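Local coordinates for CBIX (Paracoccus pantotrophus, PDB 4CCS), which catalyses the terminal step of siroheme biosynthesis in denitrifying bacteria, probably the insertion of iron into sirohydrochlorin, at residues Q113-L117 with A118-L122; P96-P99 with A100-A104; P13-P16 with A17-Q20; A182-A185 with E186-D190; C155-E159 with E160-I164. One frame throughout, in Å; residues are numbered along the deposited sequence. Where two conformers were deposited one is given.

Interaction 1 of 5, residues Q113-L117 with A118-L122; sequences QGWPL and AGTRL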
loop_
_atom_site.group_PDB
_atom_site.type_symbol
_atom_site.label_atom_id
_atom_site.label_comp_id
_atom_site.label_asym_id
_atom_site.label_seq_id
_atom_site.Cartn_x
_atom_site.Cartn_y
_atom_site.Cartn_z
ATOM N N GLN A 113 14.087 -8.700 17.179
ATOM C CA GLN A 113 15.494 -8.962 16.853
ATOM C C GLN A 113 16.456 -8.646 18.007
ATOM O O GLN A 113 17.629 -9.033 17.952
ATOM C CB GLN A 113 15.909 -8.163 15.607
ATOM C CG GLN A 113 15.239 -8.592 14.302
ATOM C CD GLN A 113 15.406 -10.070 14.009
ATOM O OE1 GLN A 113 14.429 -10.815 13.977
ATOM N NE2 GLN A 113 16.634 -10.546 13.815
ATOM N N GLY A 114 15.976 -7.908 19.025
ATOM C CA GLY A 114 16.798 -7.496 20.159
ATOM C C GLY A 114 17.718 -6.347 19.743
ATOM O O GLY A 114 18.792 -6.186 20.330
ATOM N N TRP A 115 17.303 -5.556 18.721
ATOM C CA TRP A 115 18.068 -4.405 18.238
ATOM C C TRP A 115 17.411 -3.116 18.730
ATOM O O TRP A 115 16.183 -2.999 18.618
ATOM C CB TRP A 115 18.092 -4.339 16.692
ATOM C CG TRP A 115 18.616 -5.539 15.949
ATOM C CD1 TRP A 115 19.498 -6.483 16.400
ATOM C CD2 TRP A 115 18.354 -5.856 14.575
ATOM N NE1 TRP A 115 19.754 -7.404 15.408
ATOM C CE2 TRP A 115 19.082 -7.029 14.269
ATOM C CE3 TRP A 115 17.560 -5.266 13.573
ATOM C CZ2 TRP A 115 19.029 -7.631 13.004
ATOM C CZ3 TRP A 115 17.505 -5.865 12.322
ATOM C CH2 TRP A 115 18.221 -7.039 12.050
ATOM N N PRO A 116 18.206 -2.125 19.229
ATOM C CA PRO A 116 17.614 -0.838 19.618
ATOM C C PRO A 116 17.265 -0.090 18.313
ATOM O O PRO A 116 18.071 -0.056 17.376
ATOM C CB PRO A 116 18.727 -0.147 20.412
ATOM C CG PRO A 116 19.980 -0.746 19.911
ATOM C CD PRO A 116 19.648 -2.168 19.545
ATOM N N LEU A 117 16.047 0.457 18.241
ATOM C CA LEU A 117 15.580 1.154 17.045
ATOM C C LEU A 117 16.516 2.292 16.620
ATOM O O LEU A 117 16.792 2.427 15.426
ATOM C CB LEU A 117 14.119 1.622 17.211
ATOM C CG LEU A 117 13.375 2.072 15.954
ATOM C CD1 LEU A 117 13.455 1.018 14.844
ATOM C CD2 LEU A 117 11.922 2.382 16.270
ATOM N N ALA A 118 17.085 3.035 17.600
ATOM C CA ALA A 118 18.016 4.138 17.333
ATOM C C ALA A 118 19.310 3.682 16.651
ATOM O O ALA A 118 19.930 4.477 15.953
ATOM C CB ALA A 118 18.327 4.901 18.621
ATOM N N GLY A 119 19.696 2.409 16.821
ATOM C CA GLY A 119 20.908 1.841 16.220
ATOM C C GLY A 119 20.600 0.965 14.981
ATOM O O GLY A 119 21.466 0.213 14.551
ATOM N N THR A 120 19.374 1.065 14.420
ATOM C CA THR A 120 18.946 0.277 13.257
ATOM C C THR A 120 18.768 1.182 12.034
ATOM O O THR A 120 18.190 2.263 12.142
ATOM C CB THR A 120 17.669 -0.538 13.594
ATOM O OG1 THR A 120 17.910 -1.327 14.759
ATOM C CG2 THR A 120 17.239 -1.479 12.459
ATOM N N ARG A 121 19.245 0.714 10.870
ATOM C CA ARG A 121 19.151 1.411 9.594
ATOM C C ARG A 121 17.840 0.966 8.919
ATOM O O ARG A 121 17.550 -0.234 8.884
ATOM C CB ARG A 121 20.388 1.046 8.745
ATOM C CG ARG A 121 20.451 1.627 7.355
ATOM C CD ARG A 121 20.679 3.132 7.340
ATOM N NE ARG A 121 21.177 3.601 6.046
ATOM C CZ ARG A 121 20.418 3.765 4.968
ATOM N NH1 ARG A 121 19.119 3.473 5.009
ATOM N NH2 ARG A 121 20.957 4.177 3.828
ATOM N N LEU A 122 17.069 1.925 8.372
ATOM C CA LEU A 122 15.787 1.627 7.733
ATOM C C LEU A 122 15.778 1.815 6.235
ATOM O O LEU A 122 16.323 2.794 5.732
ATOM C CB LEU A 122 14.651 2.453 8.370
ATOM C CG LEU A 122 14.507 2.305 9.890
ATOM C CD1 LEU A 122 13.373 3.165 10.398
ATOM C CD2 LEU A 122 14.325 0.835 10.295
#

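Interaction 2 of 5, residues P96-P99 with A100-A104; sequences PGLP and ALCLA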
loop_
_atom_site.group_PDB
_atom_site.type_symbol
_atom_site.label_atom_id
_atom_site.label_comp_id
_atom_site.label_asym_id
_atom_site.label_seq_id
_atom_site.Cartn_x
_atom_site.Cartn_y
_atom_site.Cartn_z
ATOM N N PRO A 96 -3.967 8.952 6.412
ATOM C CA PRO A 96 -3.330 9.599 7.573
ATOM C C PRO A 96 -2.675 8.626 8.547
ATOM O O PRO A 96 -1.700 8.993 9.179
ATOM C CB PRO A 96 -4.477 10.390 8.239
ATOM C CG PRO A 96 -5.717 10.105 7.424
ATOM C CD PRO A 96 -5.263 9.595 6.094
ATOM N N GLY A 97 -3.188 7.384 8.651
ATOM C CA GLY A 97 -2.648 6.386 9.579
ATOM C C GLY A 97 -1.458 5.582 9.066
ATOM O O GLY A 97 -0.889 4.813 9.838
ATOM N N LEU A 98 -1.071 5.742 7.788
ATOM C CA LEU A 98 0.019 4.933 7.228
ATOM C C LEU A 98 1.409 5.191 7.882
ATOM O O LEU A 98 2.067 4.203 8.204
ATOM C CB LEU A 98 0.094 5.028 5.689
ATOM C CG LEU A 98 1.077 4.049 4.967
ATOM C CD1 LEU A 98 0.807 2.596 5.342
ATOM C CD2 LEU A 98 1.018 4.224 3.452
ATOM N N PRO A 99 1.836 6.468 8.150
ATOM C CA PRO A 99 3.157 6.642 8.786
ATOM C C PRO A 99 3.262 6.013 10.172
ATOM O O PRO A 99 4.292 5.408 10.473
ATOM C CB PRO A 99 3.358 8.172 8.804
ATOM C CG PRO A 99 2.541 8.655 7.660
ATOM C CD PRO A 99 1.321 7.770 7.656
ATOM N N ALA A 100 2.193 6.099 10.988
ATOM C CA ALA A 100 2.193 5.491 12.334
ATOM C C ALA A 100 2.224 3.957 12.215
ATOM O O ALA A 100 2.948 3.293 12.962
ATOM C CB ALA A 100 0.975 5.935 13.114
ATOM N N LEU A 101 1.501 3.408 11.228
ATOM C CA LEU A 101 1.509 1.949 10.993
ATOM C C LEU A 101 2.922 1.433 10.652
ATOM O O LEU A 101 3.364 0.421 11.229
ATOM C CB LEU A 101 0.476 1.554 9.913
ATOM C CG LEU A 101 0.487 0.077 9.465
ATOM C CD1 LEU A 101 0.244 -0.856 10.646
ATOM C CD2 LEU A 101 -0.535 -0.150 8.419
ATOM N N CYS A 102 3.640 2.144 9.750
ATOM C CA CYS A 102 5.013 1.803 9.350
ATOM C C CYS A 102 5.926 1.842 10.559
ATOM O O CYS A 102 6.752 0.945 10.734
ATOM C CB CYS A 102 5.515 2.733 8.250
ATOM S SG CYS A 102 4.629 2.567 6.679
ATOM N N LEU A 103 5.768 2.876 11.407
ATOM C CA LEU A 103 6.583 3.006 12.621
ATOM C C LEU A 103 6.340 1.859 13.607
ATOM O O LEU A 103 7.305 1.290 14.109
ATOM C CB LEU A 103 6.405 4.392 13.287
ATOM C CG LEU A 103 7.298 4.684 14.511
ATOM C CD1 LEU A 103 8.782 4.634 14.159
ATOM C CD2 LEU A 103 6.956 6.054 15.128
ATOM N N ALA A 104 5.076 1.499 13.857
ATOM C CA ALA A 104 4.741 0.409 14.777
ATOM C C ALA A 104 5.297 -0.938 14.264
ATOM O O ALA A 104 5.848 -1.708 15.047
ATOM C CB ALA A 104 3.239 0.322 14.946
HETATM O O HOH W 1 0.195 8.128 10.868
#

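Interaction 3 of 5, residues P13-P16 with A17-Q20; sequences PGDP and APQQ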
loop_
_atom_site.group_PDB
_atom_site.type_symbol
_atom_site.label_atom_id
_atom_site.label_comp_id
_atom_site.label_asym_id
_atom_site.label_seq_id
_atom_site.Cartn_x
_atom_site.Cartn_y
_atom_site.Cartn_z
ATOM N N PRO A 13 -0.944 -9.286 -13.438
ATOM C CA PRO A 13 -1.039 -10.426 -14.376
ATOM C C PRO A 13 -1.369 -11.731 -13.646
ATOM O O PRO A 13 -1.167 -11.843 -12.430
ATOM C CB PRO A 13 0.356 -10.480 -15.014
ATOM C CG PRO A 13 0.876 -9.087 -14.884
ATOM C CD PRO A 13 0.370 -8.615 -13.558
ATOM N N GLY A 14 -1.905 -12.708 -14.384
ATOM C CA GLY A 14 -2.246 -14.023 -13.849
ATOM C C GLY A 14 -3.737 -14.204 -13.667
ATOM O O GLY A 14 -4.525 -13.369 -14.103
ATOM N N ASP A 15 -4.121 -15.297 -13.010
ATOM C CA ASP A 15 -5.509 -15.638 -12.709
ATOM C C ASP A 15 -6.097 -14.555 -11.774
ATOM O O ASP A 15 -5.555 -14.344 -10.685
ATOM C CB ASP A 15 -5.572 -17.025 -12.032
ATOM C CG ASP A 15 -6.956 -17.601 -11.766
ATOM O OD1 ASP A 15 -7.964 -16.877 -11.972
ATOM O OD2 ASP A 15 -7.036 -18.762 -11.353
ATOM N N PRO A 16 -7.201 -13.880 -12.189
ATOM C CA PRO A 16 -7.789 -12.854 -11.322
ATOM C C PRO A 16 -8.524 -13.406 -10.091
ATOM O O PRO A 16 -8.796 -12.630 -9.173
ATOM C CB PRO A 16 -8.747 -12.085 -12.243
ATOM C CG PRO A 16 -8.994 -12.957 -13.397
ATOM C CD PRO A 16 -7.883 -13.949 -13.506
ATOM N N ALA A 17 -8.881 -14.708 -10.079
ATOM C CA ALA A 17 -9.659 -15.287 -8.967
ATOM C C ALA A 17 -8.953 -15.177 -7.585
ATOM O O ALA A 17 -9.599 -14.686 -6.653
ATOM C CB ALA A 17 -10.078 -16.723 -9.272
ATOM N N PRO A 18 -7.639 -15.550 -7.446
ATOM C CA PRO A 18 -7.019 -15.383 -6.114
ATOM C C PRO A 18 -6.842 -13.896 -5.738
ATOM O O PRO A 18 -6.928 -13.546 -4.563
ATOM C CB PRO A 18 -5.696 -16.139 -6.217
ATOM C CG PRO A 18 -5.445 -16.334 -7.674
ATOM C CD PRO A 18 -6.792 -16.384 -8.327
ATOM N N GLN A 19 -6.706 -13.014 -6.743
ATOM C CA GLN A 19 -6.574 -11.572 -6.505
ATOM C C GLN A 19 -7.901 -11.028 -5.955
ATOM O O GLN A 19 -7.898 -10.239 -5.011
ATOM C CB GLN A 19 -6.193 -10.841 -7.800
ATOM C CG GLN A 19 -4.737 -11.109 -8.228
ATOM C CD GLN A 19 -4.400 -10.413 -9.515
ATOM O OE1 GLN A 19 -4.457 -9.194 -9.618
ATOM N NE2 GLN A 19 -3.984 -11.163 -10.527
ATOM N N GLN A 20 -9.024 -11.493 -6.520
ATOM C CA GLN A 20 -10.373 -11.107 -6.073
ATOM C C GLN A 20 -10.646 -11.614 -4.657
ATOM O O GLN A 20 -11.138 -10.838 -3.832
ATOM C CB GLN A 20 -11.440 -11.610 -7.063
ATOM C CG GLN A 20 -12.900 -11.260 -6.683
ATOM C CD GLN A 20 -13.204 -9.776 -6.666
ATOM O OE1 GLN A 20 -12.567 -8.974 -7.349
ATOM N NE2 GLN A 20 -14.274 -9.381 -5.984
HETATM O O HOH W 2 -3.063 -13.955 -9.553
#

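Interaction 4 of 5, residues A182-A185 with E186-D190; sequences ATQA and EHVTD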
loop_
_atom_site.group_PDB
_atom_site.type_symbol
_atom_site.label_atom_id
_atom_site.label_comp_id
_atom_site.label_asym_id
_atom_site.label_seq_id
_atom_site.Cartn_x
_atom_site.Cartn_y
_atom_site.Cartn_z
ATOM N N ALA A 182 0.547 -2.029 -1.116
ATOM C CA ALA A 182 -0.822 -2.154 -0.618
ATOM C C ALA A 182 -1.376 -3.574 -0.723
ATOM O O ALA A 182 -2.265 -3.922 0.052
ATOM C CB ALA A 182 -1.730 -1.184 -1.357
ATOM N N THR A 183 -0.891 -4.384 -1.697
ATOM C CA THR A 183 -1.376 -5.765 -1.878
ATOM C C THR A 183 -0.240 -6.731 -2.069
ATOM O O THR A 183 0.826 -6.337 -2.558
ATOM C CB THR A 183 -2.346 -5.896 -3.083
ATOM O OG1 THR A 183 -1.629 -5.782 -4.322
ATOM C CG2 THR A 183 -3.521 -4.914 -3.032
ATOM N N GLN A 184 -0.480 -8.005 -1.719
ATOM C CA GLN A 184 0.506 -9.067 -1.918
ATOM C C GLN A 184 0.770 -9.279 -3.419
ATOM O O GLN A 184 1.927 -9.447 -3.795
ATOM C CB GLN A 184 0.088 -10.388 -1.220
ATOM C CG GLN A 184 1.147 -11.516 -1.326
ATOM C CD GLN A 184 2.381 -11.259 -0.471
ATOM O OE1 GLN A 184 3.300 -10.527 -0.850
ATOM N NE2 GLN A 184 2.445 -11.857 0.710
ATOM N N ALA A 185 -0.276 -9.209 -4.277
ATOM C CA ALA A 185 -0.113 -9.421 -5.732
ATOM C C ALA A 185 0.865 -8.404 -6.336
ATOM O O ALA A 185 1.787 -8.801 -7.047
ATOM C CB ALA A 185 -1.462 -9.375 -6.447
ATOM N N GLU A 186 0.735 -7.108 -5.971
ATOM C CA GLU A 186 1.663 -6.084 -6.465
ATOM C C GLU A 186 3.068 -6.286 -5.915
ATOM O O GLU A 186 4.039 -6.117 -6.654
ATOM C CB GLU A 186 1.151 -4.679 -6.167
ATOM C CG GLU A 186 -0.112 -4.363 -6.946
ATOM C CD GLU A 186 -0.819 -3.147 -6.404
ATOM O OE1 GLU A 186 -1.373 -3.202 -5.282
ATOM O OE2 GLU A 186 -0.787 -2.118 -7.103
ATOM N N HIS A 187 3.176 -6.673 -4.634
ATOM C CA HIS A 187 4.459 -6.935 -3.982
ATOM C C HIS A 187 5.217 -8.081 -4.692
ATOM O O HIS A 187 6.370 -7.894 -5.070
ATOM C CB HIS A 187 4.254 -7.280 -2.498
ATOM C CG HIS A 187 5.507 -7.703 -1.784
ATOM N ND1 HIS A 187 5.609 -8.948 -1.171
ATOM C CD2 HIS A 187 6.676 -7.036 -1.614
ATOM C CE1 HIS A 187 6.824 -8.986 -0.639
ATOM N NE2 HIS A 187 7.502 -7.859 -0.877
ATOM N N VAL A 188 4.567 -9.252 -4.861
ATOM C CA VAL A 188 5.169 -10.453 -5.480
ATOM C C VAL A 188 5.671 -10.158 -6.903
ATOM O O VAL A 188 6.795 -10.541 -7.235
ATOM C CB VAL A 188 4.199 -11.676 -5.401
ATOM C CG1 VAL A 188 4.684 -12.853 -6.257
ATOM C CG2 VAL A 188 4.012 -12.124 -3.946
ATOM N N THR A 189 4.881 -9.417 -7.710
ATOM C CA THR A 189 5.268 -9.024 -9.090
ATOM C C THR A 189 6.658 -8.355 -9.155
ATOM O O THR A 189 7.443 -8.651 -10.064
ATOM C CB THR A 189 4.186 -8.129 -9.699
ATOM O OG1 THR A 189 2.975 -8.880 -9.795
ATOM C CG2 THR A 189 4.565 -7.544 -11.078
ATOM N N ASP A 190 6.964 -7.479 -8.192
ATOM C CA ASP A 190 8.219 -6.733 -8.175
ATOM C C ASP A 190 9.447 -7.543 -7.766
ATOM O O ASP A 190 10.575 -7.072 -7.979
ATOM C CB ASP A 190 8.078 -5.476 -7.322
ATOM C CG ASP A 190 7.415 -4.324 -8.057
ATOM O OD1 ASP A 190 6.945 -4.531 -9.207
ATOM O OD2 ASP A 190 7.359 -3.233 -7.495
HETATM O O HOH W 3 0.939 -1.709 -3.892
#

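Interaction 5 of 5, residues C155-E159 with E160-I164; sequences CGFIE and EAPFI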
loop_
_atom_site.group_PDB
_atom_site.type_symbol
_atom_site.label_atom_id
_atom_site.label_comp_id
_atom_site.label_asym_id
_atom_site.label_seq_id
_atom_site.Cartn_x
_atom_site.Cartn_y
_atom_site.Cartn_z
ATOM N N CYS A 155 15.088 5.290 0.890
ATOM C CA CYS A 155 14.165 4.612 -0.015
ATOM C C CYS A 155 14.929 3.907 -1.114
ATOM O O CYS A 155 16.020 4.336 -1.489
ATOM C CB CYS A 155 13.179 5.602 -0.624
ATOM S SG CYS A 155 12.080 6.400 0.571
ATOM N N GLY A 156 14.285 2.887 -1.698
ATOM C CA GLY A 156 14.760 2.145 -2.853
ATOM C C GLY A 156 13.522 1.854 -3.672
ATOM O O GLY A 156 12.486 1.495 -3.105
ATOM N N PHE A 157 13.618 1.994 -4.998
ATOM C CA PHE A 157 12.492 1.782 -5.881
ATOM C C PHE A 157 12.734 0.717 -6.954
ATOM O O PHE A 157 13.879 0.322 -7.228
ATOM C CB PHE A 157 12.057 3.113 -6.531
ATOM C CG PHE A 157 11.755 4.193 -5.516
ATOM C CD1 PHE A 157 10.518 4.248 -4.881
ATOM C CD2 PHE A 157 12.719 5.128 -5.165
ATOM C CE1 PHE A 157 10.245 5.234 -3.934
ATOM C CE2 PHE A 157 12.442 6.119 -4.214
ATOM C CZ PHE A 157 11.210 6.158 -3.596
ATOM N N ILE A 158 11.639 0.259 -7.563
ATOM C CA ILE A 158 11.715 -0.727 -8.649
ATOM C C ILE A 158 11.737 0.014 -10.003
ATOM O O ILE A 158 12.519 -0.353 -10.879
ATOM C CB ILE A 158 10.552 -1.761 -8.526
ATOM C CG1 ILE A 158 10.830 -2.756 -7.377
ATOM C CG2 ILE A 158 10.328 -2.549 -9.842
ATOM C CD1 ILE A 158 10.167 -2.478 -6.129
ATOM N N GLU A 159 10.901 1.059 -10.157
ATOM C CA GLU A 159 10.744 1.802 -11.413
ATOM C C GLU A 159 11.656 3.002 -11.620
ATOM O O GLU A 159 11.750 3.498 -12.745
ATOM C CB GLU A 159 9.289 2.261 -11.582
ATOM C CG GLU A 159 8.320 1.135 -11.860
ATOM C CD GLU A 159 8.508 0.433 -13.190
ATOM O OE1 GLU A 159 8.516 1.122 -14.238
ATOM O OE2 GLU A 159 8.660 -0.808 -13.179
ATOM N N GLU A 160 12.306 3.488 -10.567
ATOM C CA GLU A 160 13.103 4.698 -10.685
ATOM C C GLU A 160 14.276 4.702 -9.748
ATOM O O GLU A 160 14.334 3.886 -8.817
ATOM C CB GLU A 160 12.201 5.925 -10.434
ATOM C CG GLU A 160 11.652 5.986 -9.017
ATOM C CD GLU A 160 10.615 7.061 -8.784
ATOM O OE1 GLU A 160 10.982 8.258 -8.782
ATOM O OE2 GLU A 160 9.440 6.700 -8.558
ATOM N N ALA A 161 15.240 5.602 -10.010
ATOM C CA ALA A 161 16.404 5.750 -9.156
ATOM C C ALA A 161 15.953 6.501 -7.881
ATOM O O ALA A 161 15.083 7.367 -7.981
ATOM C CB ALA A 161 17.500 6.537 -9.878
ATOM N N PRO A 162 16.515 6.172 -6.697
ATOM C CA PRO A 162 17.532 5.151 -6.444
ATOM C C PRO A 162 16.910 3.751 -6.546
ATOM O O PRO A 162 15.890 3.489 -5.903
ATOM C CB PRO A 162 18.050 5.506 -5.039
ATOM C CG PRO A 162 16.894 6.198 -4.368
ATOM C CD PRO A 162 16.179 6.937 -5.472
ATOM N N PHE A 163 17.517 2.878 -7.392
ATOM C CA PHE A 163 17.084 1.499 -7.617
ATOM C C PHE A 163 17.318 0.696 -6.337
ATOM O O PHE A 163 18.347 0.872 -5.701
ATOM C CB PHE A 163 17.890 0.908 -8.788
ATOM C CG PHE A 163 17.439 -0.433 -9.310
ATOM C CD1 PHE A 163 16.116 -0.819 -9.216
ATOM C CD2 PHE A 163 18.321 -1.269 -9.973
ATOM C CE1 PHE A 163 15.699 -2.049 -9.706
ATOM C CE2 PHE A 163 17.896 -2.487 -10.486
ATOM C CZ PHE A 163 16.589 -2.868 -10.346
ATOM N N ILE A 164 16.377 -0.175 -5.967
ATOM C CA ILE A 164 16.480 -0.990 -4.762
ATOM C C ILE A 164 17.792 -1.820 -4.711
ATOM O O ILE A 164 18.393 -1.895 -3.640
ATOM C CB ILE A 164 15.176 -1.824 -4.545
ATOM C CG1 ILE A 164 15.185 -2.553 -3.193
ATOM C CG2 ILE A 164 14.853 -2.758 -5.704
ATOM C CD1 ILE A 164 14.983 -1.606 -2.016
#

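Interaction 1 of 5, residues Q113-L117 with A118-L122
Pro116 O is gripped twice across this turn. Thr120 OG1 donates its hydroxyl proton to Pro116 O at 2.9 Å. Gly119 N donates to the same Pro116 O at 3.0 Å, with a bent N-H...O angle of 142°. The two donors lie well out of the carbonyl plane and reach the oxygen from opposite faces. A third bond follows one residue on, from Thr120 N to Leu117 O at 3.1 Å. Thr120 thus uses both its backbone N-H and its side chain to close the turn. The hydroxyl can do this because OG1 sits beside its own backbone N (chi1 -55°).

Two successive bonds from residue i+3 to residue i make this a short 3-10 turn at Leu117 and Ala118. It links helix 98-113, which ends in a Schellman motif with Gly114 at positive phi, to strand 121-126. That strand is an inner strand of a parallel sheet, and the side chain of Leu122, within it, touches Ile106 of the helix.

Trp115 and Thr120 pack with their side chains at about a right angle. Trp115 CB touches Thr120 OG1 at 3.6 Å. Thr120 CG2 meets the indole obliquely, 4.0 Å from Trp115 CE3. One face of the indole is covered by Gln113 CB, which lies over its centre. Trp115 and Thr120 both rest on Ile176 of the neighbouring strand 175-179. Leu117 turns back onto Ile106, Ala107 and Ala110 of helix 98-113, and its side chain comes within about 4 Å of a bound D-malate.

Interaction 2 of 5, residues P96-P99 with A100-A104
Gly97, Leu98 and Pro99 offer their carbonyl oxygens to Leu101, Cys102 and Leu103, three consecutive bonds from residue i+4 to residue i. This is the first part of helix 98-113, which carries the chain to the loop before strand 121-126. Cys102 N to Leu98 O is 3.0 Å, the shortest of the three, with an N-H...O angle of 165°. Leu101 N to Gly97 O and Leu103 N to Pro99 O are 3.1 Å each. Pro99 has no N-H to give, and so near the start of a helix none is needed.

Leu98 carries the side-chain contact. Its CG is anti to the backbone N (chi1 -171°), and this turns the branched end along the helix toward the next turn. There CD1 of Leu98 touches Cys102 SG at 4.0 Å. The same Leu98 CD1 lies 4.3 Å from Leu101 CD2. Leu98 and Leu101 both meet Val209, while Cys102 packs on Ile142 and Leu146 of helix 134-146.

Pro99 reaches Ile142 too. Leu103 touches Leu146, Tyr149 and a bound D-malate.

One water bridges the helix start. It donates to Pro96 O at 2.7 Å and accepts from Ala100 N at 2.9 Å.

Interaction 3 of 5, residues P13-P16 with A17-Q20
Asp15 caps the helix that follows it. Its OD1 accepts from Ala17 N at 3.0 Å, with an N-H...O angle of 163°. The donor meets OD1 from well above the carboxylate plane. CG of Asp15 is anti to the backbone N (chi1 -174°), which swings the carboxylate round to the helix start. The negative charge there would probably interact well with the helix dipole. A backbone bond of the first turn runs from Gln20 N to Pro16 O at 2.9 Å.

This is an N-cap whose bond goes to the second residue of helix 16-30; Pro18, at the third position, has no N-H to offer. The helix follows the loop after strand 4-9.

A water joins the two segments as well. It donates to Asp15 O at 2.8 Å and accepts from Gln19 NE2 at 3.1 Å. Gln19 OE1 accepts from Gln12 N, so both ends of this amide are held to the loop. The amide of Gln20 turns away, to Glu24 and Thr43.

In the packing, Pro18 CD lies 3.7 Å from Asp15 CG, the two side chains crossing at about a right angle. Ala17 CB touches Asp15 OD1 at 3.4 Å. Pro16 and Gln19 both rest on Ala45.

Interaction 4 of 5, residues A182-A185 with E186-D190
The His187 imidazole is met at its edge by the Gln184 amide. Both residues belong to the first turn of helix 184-189, which has Thr183 as its N-cap. His187 ND1 donates to Gln184 OE1 at 2.8 Å, almost in the ring plane and nearly straight along the amide C=O. The two side chains lie side by side and point the same way, with their planes 34° apart. Gln184 is bent at chi2, which brings its OE1 back over the next turn. The bond holds the rotation of the imidazole. The ring also makes an edge-to-face contact with Phe181.

At the cap, Thr183 OG1 accepts from Glu186 N at 3.2 Å. The same OG1 gives its proton to Glu186 OE1 at 2.8 Å, on the lone pair away from the other oxygen. The hydroxyl reaches both because it lies between the backbone N and the carbonyl carbon (chi1 72°). His187 N, Val188 N and Thr189 N then bond to the carbonyls four residues back. Val188 CG2 packs against Gln184 OE1 at 3.6 Å.

Just beyond Thr189, Asp190 OD2 bonds His127 ND1. A water accepts from Ala182 N at 2.8 Å and donates weakly to Glu186 OE1.

Interaction 5 of 5, residues C155-E159 with E160-I164
Phe157 and Phe163 are joined by a single bridge with the bonding pattern of parallel strands. After strand 152-157 the chain makes a loop and comes back alongside the strand's last residue. Phe157 N donates to Pro162 O at 2.9 Å, and Ile164 N to Phe157 O at 2.8 Å. The peptide bond before Pro162, in the loop between the strand and helix 164-167, is cis.

The Phe157 ring is packed by two side chains of the loop. Glu160 CD lies over one face, and Pro162 CD meets the edge, 3.9 Å from Phe157 CD2. Glu160 takes an unusual first torsion, with CG between its backbone N and carbonyl carbon (chi1 65°). Beyond CG the chain is extended. It therefore runs alongside Phe157, pointing the same way, with Glu160 CG 3.8 Å from Phe157 CB. The carboxylate plane is turned 37° from the ring. Its two oxygens are held by Ser129 N and Ser136 OG. Helix 134-146 also packs on the Phe157 ring.

Ile164 opens helix 164-167 and faces Ala195 and Leu196. Its CG1 is anti to the backbone N (chi1 -173°). This sends the longer branch back to the strand, where Ile164 CD1 rests on the bare Gly156 CA at 3.8 Å.

Interactions 1 and 2 sit at the two ends of helix 98-113, their centres about 17 Å apart. Interaction 1 is a surface turn; the other four are partly buried. Interactions 1 and 5 reach neighbouring strands of the same sheet, 121-126 and 152-157. Interactions 2, 3 and 4 are helix starts of different chemistry: a water and apolar packing in 2, an aspartate cap in 3, a threonine cap with a glutamate in 4. Interaction 3 belongs to the helix after the first strand of the other parallel sheet, yet Gln19 packs on Ala185 of interaction 4. Interaction 4 in turn meets interaction 5 through Asp190 and Ile158.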